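PDB 3AX6: phosphoribosylaminoimidazole carboxylase, ATPase subunit from Thermotoga maritima, which probably catalyses the ATP-dependent carboxylation of 5-aminoimidazole ribonucleotide with bicarbonate to N5-carboxyaminoimidazole ribonucleotide in purine biosynthesis. Local coordinates for residues A[190-198]-A[268-277]; A[306-316]-A[330-340]. One frame throughout, in Å; residues are numbered along the deposited sequence.

In the fold
Contact 1 and contact 2 follow one another along the chain: the first closes within the ATP-grasp domain before the second opens in the C-terminal domain. Their centres lie about 27 Å apart, and their nearest atoms stay about 5 Å apart without touching. What joins them is one antiparallel sheet. Strand 190-198 of contact 1 lies well inside it, while strand 328-332, which supplies part of contact 2, forms its edge within the chain; strands 209-212, 299-305 and 343-350 come between. The sheet thus runs from the nucleotide-binding domain into the C-terminal domain, and both contacts have residues that meet the second subunit of the homodimer.

Contact 1 of 2, residues A[190-198]-A[268-277]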
loop_
_atom_site.group_PDB
_atom_site.type_symbol
_atom_site.label_atom_id
_atom_site.label_comp_id
_atom_site.label_asym_id
_atom_site.label_seq_id
_atom_site.Cartn_x
_atom_site.Cartn_y
_atom_site.Cartn_z
ATOM N N ILE A 190 -16.295 14.724 8.750
ATOM C CA ILE A 190 -16.208 13.377 9.326
ATOM C C ILE A 190 -16.237 12.317 8.227
ATOM O O ILE A 190 -16.845 12.509 7.180
ATOM C CB ILE A 190 -17.377 13.061 10.321
ATOM C CG1 ILE A 190 -18.721 13.221 9.612
ATOM C CG2 ILE A 190 -17.304 13.965 11.545
ATOM C CD1 ILE A 190 -19.944 12.936 10.487
ATOM N N ALA A 191 -15.564 11.202 8.479
ATOM C CA ALA A 191 -15.498 10.090 7.539
ATOM C C ALA A 191 -15.695 8.818 8.358
ATOM O O ALA A 191 -14.874 8.487 9.206
ATOM C CB ALA A 191 -14.137 10.069 6.849
ATOM N N CYS A 192 -16.783 8.104 8.113
ATOM C CA CYS A 192 -17.046 6.901 8.884
ATOM C C CYS A 192 -16.870 5.635 8.055
ATOM O O CYS A 192 -17.334 5.545 6.921
ATOM C CB CYS A 192 -18.460 6.957 9.477
ATOM S SG CYS A 192 -18.783 5.692 10.738
ATOM N N TYR A 193 -16.196 4.657 8.645
ATOM C CA TYR A 193 -15.934 3.385 7.987
ATOM C C TYR A 193 -17.013 2.373 8.293
ATOM O O TYR A 193 -17.886 2.613 9.116
ATOM C CB TYR A 193 -14.574 2.838 8.436
ATOM C CG TYR A 193 -13.414 3.495 7.718
ATOM C CD1 TYR A 193 -12.993 3.045 6.467
ATOM C CD2 TYR A 193 -12.764 4.595 8.271
ATOM C CE1 TYR A 193 -11.950 3.679 5.791
ATOM C CE2 TYR A 193 -11.731 5.233 7.604
ATOM C CZ TYR A 193 -11.327 4.774 6.368
ATOM O OH TYR A 193 -10.303 5.422 5.721
ATOM N N PRO A 194 -16.991 1.233 7.596
ATOM C CA PRO A 194 -18.021 0.239 7.894
ATOM C C PRO A 194 -17.788 -0.265 9.326
ATOM O O PRO A 194 -16.691 -0.124 9.876
ATOM C CB PRO A 194 -17.759 -0.849 6.855
ATOM C CG PRO A 194 -17.177 -0.082 5.701
ATOM C CD PRO A 194 -16.236 0.871 6.382
ATOM N N VAL A 195 -18.822 -0.818 9.945
ATOM C CA VAL A 195 -18.649 -1.350 11.279
ATOM C C VAL A 195 -18.142 -2.772 11.055
ATOM O O VAL A 195 -18.580 -3.441 10.122
ATOM C CB VAL A 195 -19.986 -1.335 12.090
ATOM C CG1 VAL A 195 -21.148 -1.021 11.188
ATOM C CG2 VAL A 195 -20.198 -2.661 12.792
ATOM N N VAL A 196 -17.194 -3.219 11.876
ATOM C CA VAL A 196 -16.665 -4.569 11.723
ATOM C C VAL A 196 -16.972 -5.440 12.928
ATOM O O VAL A 196 -17.307 -4.942 14.005
ATOM C CB VAL A 196 -15.143 -4.569 11.462
ATOM C CG1 VAL A 196 -14.855 -3.864 10.151
ATOM C CG2 VAL A 196 -14.406 -3.911 12.609
ATOM N N GLU A 197 -16.849 -6.746 12.725
ATOM C CA GLU A 197 -17.149 -7.733 13.752
ATOM C C GLU A 197 -15.902 -8.423 14.279
ATOM O O GLU A 197 -15.051 -8.869 13.504
ATOM C CB GLU A 197 -18.110 -8.778 13.165
ATOM C CG GLU A 197 -18.570 -9.889 14.106
ATOM C CD GLU A 197 -19.402 -10.964 13.391
ATOM O OE1 GLU A 197 -20.110 -10.643 12.413
ATOM O OE2 GLU A 197 -19.364 -12.135 13.815
HETATM N N MSE A 198 -15.794 -8.495 15.602
HETATM C CA MSE A 198 -14.676 -9.176 16.239
HETATM C C MSE A 198 -15.087 -10.638 16.319
HETATM O O MSE A 198 -16.117 -10.963 16.904
HETATM C CB MSE A 198 -14.438 -8.652 17.658
HETATM C CG MSE A 198 -14.188 -7.158 17.756
HETATM SE SE MSE A 198 -12.764 -6.568 16.602
HETATM C CE MSE A 198 -11.257 -7.048 17.707
ATOM N N TYR A 268 -8.200 -3.989 7.896
ATOM C CA TYR A 268 -8.964 -4.458 6.754
ATOM C C TYR A 268 -9.095 -3.357 5.711
ATOM O O TYR A 268 -9.100 -3.632 4.505
ATOM C CB TYR A 268 -10.353 -4.923 7.205
ATOM C CG TYR A 268 -11.331 -3.810 7.475
ATOM C CD1 TYR A 268 -12.163 -3.341 6.466
ATOM C CD2 TYR A 268 -11.419 -3.210 8.739
ATOM C CE1 TYR A 268 -13.067 -2.304 6.693
ATOM C CE2 TYR A 268 -12.324 -2.161 8.975
ATOM C CZ TYR A 268 -13.142 -1.717 7.939
ATOM O OH TYR A 268 -14.028 -0.673 8.128
ATOM N N THR A 269 -9.192 -2.111 6.169
ATOM C CA THR A 269 -9.352 -0.978 5.256
ATOM C C THR A 269 -8.262 -0.910 4.176
ATOM O O THR A 269 -8.514 -0.431 3.065
ATOM C CB THR A 269 -9.379 0.378 6.025
ATOM O OG1 THR A 269 -8.122 0.589 6.682
ATOM C CG2 THR A 269 -10.499 0.387 7.073
ATOM N N ILE A 270 -7.065 -1.394 4.501
ATOM C CA ILE A 270 -5.939 -1.366 3.565
ATOM C C ILE A 270 -6.219 -2.197 2.324
ATOM O O ILE A 270 -5.824 -1.827 1.216
ATOM C CB ILE A 270 -4.649 -1.908 4.224
ATOM C CG1 ILE A 270 -4.243 -1.005 5.388
ATOM C CG2 ILE A 270 -3.523 -1.987 3.199
ATOM C CD1 ILE A 270 -3.151 -1.590 6.264
ATOM N N GLU A 271 -6.926 -3.307 2.518
ATOM C CA GLU A 271 -7.241 -4.219 1.428
ATOM C C GLU A 271 -8.648 -4.099 0.851
ATOM O O GLU A 271 -8.857 -4.440 -0.306
ATOM C CB GLU A 271 -7.076 -5.673 1.884
ATOM C CG GLU A 271 -5.879 -5.984 2.775
ATOM C CD GLU A 271 -4.546 -5.832 2.068
ATOM O OE1 GLU A 271 -4.493 -6.012 0.829
ATOM O OE2 GLU A 271 -3.545 -5.546 2.764
ATOM N N ALA A 272 -9.609 -3.626 1.643
ATOM C CA ALA A 272 -10.996 -3.577 1.179
ATOM C C ALA A 272 -11.707 -2.240 1.054
ATOM O O ALA A 272 -12.884 -2.196 0.685
ATOM C CB ALA A 272 -11.831 -4.497 2.048
ATOM N N CYS A 273 -11.021 -1.155 1.373
ATOM C CA CYS A 273 -11.640 0.154 1.287
ATOM C C CYS A 273 -10.849 1.049 0.354
ATOM O O CYS A 273 -9.673 0.802 0.090
ATOM C CB CYS A 273 -11.742 0.792 2.676
ATOM S SG CYS A 273 -12.979 0.025 3.764
ATOM N N VAL A 274 -11.509 2.077 -0.160
ATOM C CA VAL A 274 -10.866 3.001 -1.070
ATOM C C VAL A 274 -9.639 3.634 -0.406
ATOM O O VAL A 274 -8.534 3.549 -0.945
ATOM C CB VAL A 274 -11.868 4.077 -1.538
ATOM C CG1 VAL A 274 -11.167 5.101 -2.432
ATOM C CG2 VAL A 274 -13.014 3.408 -2.294
ATOM N N THR A 275 -9.826 4.257 0.757
ATOM C CA THR A 275 -8.705 4.867 1.465
ATOM C C THR A 275 -8.454 4.196 2.815
ATOM O O THR A 275 -9.356 4.057 3.648
ATOM C CB THR A 275 -8.884 6.413 1.651
ATOM O OG1 THR A 275 -8.864 6.747 3.040
ATOM C CG2 THR A 275 -10.153 6.891 1.037
ATOM N N SER A 276 -7.217 3.764 3.021
ATOM C CA SER A 276 -6.845 3.084 4.254
ATOM C C SER A 276 -6.880 4.008 5.473
ATOM O O SER A 276 -6.761 5.233 5.350
ATOM C CB SER A 276 -5.447 2.481 4.129
ATOM O OG SER A 276 -4.462 3.473 4.338
ATOM N N GLN A 277 -7.018 3.400 6.646
ATOM C CA GLN A 277 -7.079 4.141 7.897
ATOM C C GLN A 277 -5.831 4.988 8.123
ATOM O O GLN A 277 -5.893 6.021 8.788
ATOM C CB GLN A 277 -7.271 3.179 9.076
ATOM C CG GLN A 277 -6.046 2.344 9.429
ATOM C CD GLN A 277 -6.229 1.598 10.736
ATOM O OE1 GLN A 277 -6.859 2.107 11.666
ATOM N NE2 GLN A 277 -5.670 0.395 10.823
HETATM O O HOH W 1 -14.269 0.106 10.614
#
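Tyr193, Pro194 and Val196 make a buried helix-on-strand contact inside the ATP-grasp domain, where strand 190-198 is crossed at 100° by the short helix 268-272 and flanked by the turn that follows it. CG of Tyr193 is anti to the carbonyl carbon (chi1 -80°), which sends the ring into that turn. Tyr193 OH donates to Thr275 O (2.7 Å), approaching from above the carbonyl plane, and thereby satisfies a main-chain acceptor in a buried place. Along the shaft, Tyr193 CD1 meets Thr269 CG2 at 3.7 Å, while Cys273 SG sits at the ring edge, 4.1 Å from Tyr193 CD1. A long aromatic residue with a polar end suits this site, and a phenylalanine here would probably leave Thr275 O without its hydroxyl donor. Val196 CG1 rests over one face of the Tyr268 ring, 3.3 Å from Tyr268 CE2, and Pro194 CD comes to the ring edge, 3.2 Å from Tyr268 OH. A water in the ring plane, 2.6 Å from Tyr268 OH, donates to Pro194 O and so bridges helix and strand. Thr269 OG1 accepts from Gln277 N (3.0 Å) and also bonds Gly266 O, tying the first turn of helix 277-285 back to helix 268-272. Strand 190-198 runs between strands 174-184 and 209-212; Met181 of the former packs on Tyr193, Ala212 of the latter on Tyr268, and helix 218-235 lies against Ile190 and Cys192.

Contact 2 of 2, residues A[306-316]-A[330-340]; sequences GEEGYYGKPAL and LHFYGKKETRP
Tyr311 and Pro340 pack together where the loops of segments 306-316 and 330-340 run side by side. From CB of Tyr311, CG is anti to the carbonyl carbon (chi1 -56°), which brings the ring over the facing loop. Tyr311 CD1 lies above one face of the Arg339 guanidinium, 3.8 Å from Arg339 CZ, the two planes turned 64° apart, so the ring presents its edge to the charged group. Next, Tyr311 CE1 meets Pro340 CD at 3.4 Å, the proline lying over one ring face; further out, Tyr311 CZ and finally Tyr311 OH pass Pro340 CG, the latter at 3.6 Å. The compact, rigid apolar ring of proline suits packing on an aromatic face. The backbones join in a single antiparallel hydrogen-bonded pair: Thr338 N donates to Gly312 O (2.7 Å, 159°), and the return bond from Gly312 N to Thr338 O is weak. Gly312 and Gly306 suit their places: a CB would jam against the preceding carbonyl at the first and run into Thr338 OG1 at the second. Thr338 OG1 donates to a water at 3.0 Å, which in turn donates to Glu307 O and Tyr310 O, pinning the two ends of a type II turn. Farther along, Pro314 CB touches the edge of Phe332 at CZ (3.6 Å), and Leu316 reaches tip to tip toward Leu330, CD1 to CD2 at 4.0 Å. These apolar side chains pack the two-stranded sheet of 314-317 and 369-372 against edge strand 328-332 of the large antiparallel sheet, and Met23 of the second subunit packs on Leu316 and Leu330.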
loop_
_atom_site.group_PDB
_atom_site.type_symbol
_atom_site.label_atom_id
_atom_site.label_comp_id
_atom_site.label_asym_id
_atom_site.label_seq_id
_atom_site.Cartn_x
_atom_site.Cartn_y
_atom_site.Cartn_z
ATOM N N GLY A 306 3.591 -14.944 16.968
ATOM C CA GLY A 306 4.634 -15.948 17.038
ATOM C C GLY A 306 4.102 -17.170 17.758
ATOM O O GLY A 306 3.451 -17.045 18.788
ATOM N N GLU A 307 4.364 -18.348 17.208
ATOM C CA GLU A 307 3.916 -19.596 17.809
ATOM C C GLU A 307 4.672 -19.849 19.106
ATOM O O GLU A 307 5.793 -19.358 19.292
ATOM C CB GLU A 307 4.157 -20.773 16.856
ATOM C CG GLU A 307 3.242 -20.816 15.641
ATOM C CD GLU A 307 1.770 -20.897 16.022
ATOM O OE1 GLU A 307 1.394 -21.823 16.779
ATOM O OE2 GLU A 307 0.989 -20.034 15.565
ATOM N N GLU A 308 4.053 -20.617 19.996
ATOM C CA GLU A 308 4.668 -20.963 21.274
ATOM C C GLU A 308 5.949 -21.774 21.070
ATOM O O GLU A 308 6.063 -22.541 20.116
ATOM C CB GLU A 308 3.694 -21.783 22.120
ATOM C CG GLU A 308 2.535 -21.000 22.696
ATOM C CD GLU A 308 1.488 -21.902 23.327
ATOM O OE1 GLU A 308 1.854 -22.751 24.168
ATOM O OE2 GLU A 308 0.297 -21.762 22.976
ATOM N N GLY A 309 6.911 -21.592 21.968
ATOM C CA GLY A 309 8.152 -22.341 21.888
ATOM C C GLY A 309 9.120 -21.950 20.790
ATOM O O GLY A 309 10.028 -22.715 20.458
ATOM N N TYR A 310 8.936 -20.765 20.222
ATOM C CA TYR A 310 9.822 -20.287 19.169
ATOM C C TYR A 310 10.332 -18.904 19.510
ATOM O O TYR A 310 9.552 -18.022 19.847
ATOM C CB TYR A 310 9.089 -20.262 17.835
ATOM C CG TYR A 310 8.834 -21.637 17.291
ATOM C CD1 TYR A 310 9.867 -22.382 16.730
ATOM C CD2 TYR A 310 7.568 -22.214 17.368
ATOM C CE1 TYR A 310 9.650 -23.672 16.257
ATOM C CE2 TYR A 310 7.339 -23.505 16.896
ATOM C CZ TYR A 310 8.386 -24.228 16.342
ATOM O OH TYR A 310 8.173 -25.510 15.882
ATOM N N TYR A 311 11.649 -18.737 19.439
ATOM C CA TYR A 311 12.301 -17.465 19.743
ATOM C C TYR A 311 13.417 -17.234 18.729
ATOM O O TYR A 311 13.927 -18.185 18.152
ATOM C CB TYR A 311 12.898 -17.516 21.149
ATOM C CG TYR A 311 11.903 -17.869 22.224
ATOM C CD1 TYR A 311 11.311 -16.877 23.007
ATOM C CD2 TYR A 311 11.531 -19.196 22.442
ATOM C CE1 TYR A 311 10.366 -17.204 23.988
ATOM C CE2 TYR A 311 10.591 -19.535 23.409
ATOM C CZ TYR A 311 10.011 -18.539 24.177
ATOM O OH TYR A 311 9.060 -18.867 25.102
ATOM N N GLY A 312 13.790 -15.977 18.513
ATOM C CA GLY A 312 14.859 -15.674 17.571
ATOM C C GLY A 312 14.413 -15.116 16.229
ATOM O O GLY A 312 13.409 -14.399 16.148
ATOM N N LYS A 313 15.165 -15.444 15.177
ATOM C CA LYS A 313 14.866 -14.978 13.822
ATOM C C LYS A 313 13.572 -15.575 13.291
ATOM O O LYS A 313 13.421 -16.796 13.226
ATOM C CB LYS A 313 16.018 -15.313 12.870
ATOM C CG LYS A 313 17.299 -14.561 13.189
ATOM C CD LYS A 313 18.416 -14.868 12.200
ATOM C CE LYS A 313 19.689 -14.132 12.589
ATOM N NZ LYS A 313 20.791 -14.334 11.611
ATOM N N PRO A 314 12.626 -14.712 12.889
ATOM C CA PRO A 314 11.323 -15.122 12.361
ATOM C C PRO A 314 11.454 -16.012 11.136
ATOM O O PRO A 314 12.388 -15.862 10.349
ATOM C CB PRO A 314 10.650 -13.794 12.016
ATOM C CG PRO A 314 11.371 -12.786 12.872
ATOM C CD PRO A 314 12.786 -13.254 12.779
ATOM N N ALA A 315 10.512 -16.935 10.986
ATOM C CA ALA A 315 10.475 -17.849 9.851
ATOM C C ALA A 315 9.013 -18.237 9.618
ATOM O O ALA A 315 8.283 -18.545 10.566
ATOM C CB ALA A 315 11.315 -19.082 10.138
ATOM N N LEU A 316 8.586 -18.217 8.360
ATOM C CA LEU A 316 7.209 -18.539 8.023
ATOM C C LEU A 316 6.989 -19.957 7.514
ATOM O O LEU A 316 7.846 -20.532 6.844
ATOM C CB LEU A 316 6.703 -17.563 6.966
ATOM C CG LEU A 316 6.516 -16.113 7.388
ATOM C CD1 LEU A 316 6.399 -15.241 6.147
ATOM C CD2 LEU A 316 5.274 -15.993 8.258
ATOM N N LEU A 330 -0.691 -11.500 2.338
ATOM C CA LEU A 330 0.050 -11.465 3.585
ATOM C C LEU A 330 0.733 -10.141 3.901
ATOM O O LEU A 330 1.299 -9.492 3.024
ATOM C CB LEU A 330 1.090 -12.579 3.582
ATOM C CG LEU A 330 2.157 -12.485 4.669
ATOM C CD1 LEU A 330 1.507 -12.586 6.044
ATOM C CD2 LEU A 330 3.176 -13.594 4.466
ATOM N N HIS A 331 0.682 -9.754 5.169
ATOM C CA HIS A 331 1.309 -8.524 5.627
ATOM C C HIS A 331 2.186 -8.842 6.841
ATOM O O HIS A 331 1.773 -8.683 7.981
ATOM C CB HIS A 331 0.247 -7.496 6.013
ATOM C CG HIS A 331 0.770 -6.099 6.097
ATOM N ND1 HIS A 331 2.035 -5.806 6.562
ATOM C CD2 HIS A 331 0.190 -4.909 5.806
ATOM C CE1 HIS A 331 2.212 -4.498 6.555
ATOM N NE2 HIS A 331 1.107 -3.930 6.102
ATOM N N PHE A 332 3.402 -9.295 6.575
ATOM C CA PHE A 332 4.359 -9.655 7.616
ATOM C C PHE A 332 5.162 -8.414 8.009
ATOM O O PHE A 332 5.807 -7.802 7.159
ATOM C CB PHE A 332 5.289 -10.738 7.067
ATOM C CG PHE A 332 6.292 -11.251 8.051
ATOM C CD1 PHE A 332 5.924 -12.161 9.027
ATOM C CD2 PHE A 332 7.621 -10.852 7.970
ATOM C CE1 PHE A 332 6.866 -12.679 9.910
ATOM C CE2 PHE A 332 8.574 -11.360 8.846
ATOM C CZ PHE A 332 8.196 -12.279 9.819
ATOM N N TYR A 333 5.108 -8.028 9.282
ATOM C CA TYR A 333 5.858 -6.861 9.734
ATOM C C TYR A 333 7.300 -7.336 9.914
ATOM O O TYR A 333 7.536 -8.452 10.381
ATOM C CB TYR A 333 5.326 -6.328 11.070
ATOM C CG TYR A 333 3.816 -6.286 11.213
ATOM C CD1 TYR A 333 2.995 -5.900 10.152
ATOM C CD2 TYR A 333 3.208 -6.609 12.428
ATOM C CE1 TYR A 333 1.601 -5.840 10.295
ATOM C CE2 TYR A 333 1.812 -6.548 12.587
ATOM C CZ TYR A 333 1.017 -6.166 11.516
ATOM O OH TYR A 333 -0.353 -6.131 11.660
ATOM N N GLY A 334 8.263 -6.499 9.554
ATOM C CA GLY A 334 9.651 -6.901 9.680
ATOM C C GLY A 334 10.245 -6.798 11.074
ATOM O O GLY A 334 11.153 -6.000 11.302
ATOM N N LYS A 335 9.749 -7.594 12.015
ATOM C CA LYS A 335 10.297 -7.545 13.364
ATOM C C LYS A 335 11.557 -8.396 13.435
ATOM O O LYS A 335 11.599 -9.519 12.927
ATOM C CB LYS A 335 9.244 -7.984 14.393
ATOM C CG LYS A 335 8.148 -6.926 14.549
ATOM C CD LYS A 335 7.138 -7.213 15.642
ATOM C CE LYS A 335 6.222 -6.005 15.809
ATOM N NZ LYS A 335 5.097 -6.214 16.759
ATOM N N LYS A 336 12.591 -7.831 14.048
ATOM C CA LYS A 336 13.876 -8.499 14.160
ATOM C C LYS A 336 13.955 -9.685 15.108
ATOM O O LYS A 336 15.048 -10.153 15.416
ATOM C CB LYS A 336 14.964 -7.478 14.508
ATOM C CG LYS A 336 14.496 -6.269 15.310
ATOM C CD LYS A 336 15.669 -5.318 15.559
ATOM C CE LYS A 336 15.240 -4.016 16.224
ATOM N NZ LYS A 336 14.448 -3.135 15.309
ATOM N N GLU A 337 12.805 -10.172 15.570
ATOM C CA GLU A 337 12.773 -11.334 16.458
ATOM C C GLU A 337 11.357 -11.769 16.822
ATOM O O GLU A 337 10.516 -10.944 17.174
ATOM C CB GLU A 337 13.568 -11.064 17.742
ATOM C CG GLU A 337 13.092 -9.867 18.552
ATOM C CD GLU A 337 13.716 -9.809 19.944
ATOM O OE1 GLU A 337 13.487 -8.806 20.657
ATOM O OE2 GLU A 337 14.430 -10.768 20.325
ATOM N N THR A 338 11.086 -13.066 16.722
ATOM C CA THR A 338 9.764 -13.560 17.073
ATOM C C THR A 338 9.746 -14.011 18.532
ATOM O O THR A 338 10.779 -14.375 19.102
ATOM C CB THR A 338 9.322 -14.746 16.195
ATOM O OG1 THR A 338 7.956 -15.065 16.494
ATOM C CG2 THR A 338 10.178 -15.974 16.471
ATOM N N ARG A 339 8.553 -13.988 19.115
ATOM C CA ARG A 339 8.337 -14.370 20.501
ATOM C C ARG A 339 6.868 -14.783 20.667
ATOM O O ARG A 339 5.966 -14.125 20.145
ATOM C CB ARG A 339 8.680 -13.183 21.402
ATOM C CG ARG A 339 8.353 -13.355 22.864
ATOM C CD ARG A 339 9.128 -12.330 23.670
ATOM N NE ARG A 339 10.561 -12.602 23.598
ATOM C CZ ARG A 339 11.224 -13.367 24.459
ATOM N NH1 ARG A 339 12.523 -13.563 24.300
ATOM N NH2 ARG A 339 10.596 -13.911 25.491
ATOM N N PRO A 340 6.613 -15.880 21.394
ATOM C CA PRO A 340 5.238 -16.341 21.595
ATOM C C PRO A 340 4.225 -15.220 21.824
ATOM O O PRO A 340 4.467 -14.293 22.599
ATOM C CB PRO A 340 5.363 -17.270 22.801
ATOM C CG PRO A 340 6.716 -17.878 22.596
ATOM C CD PRO A 340 7.559 -16.682 22.193
HETATM O O HOH W 2 7.205 -17.289 18.385
HETATM O O HOH W 3 14.537 -13.887 20.859
#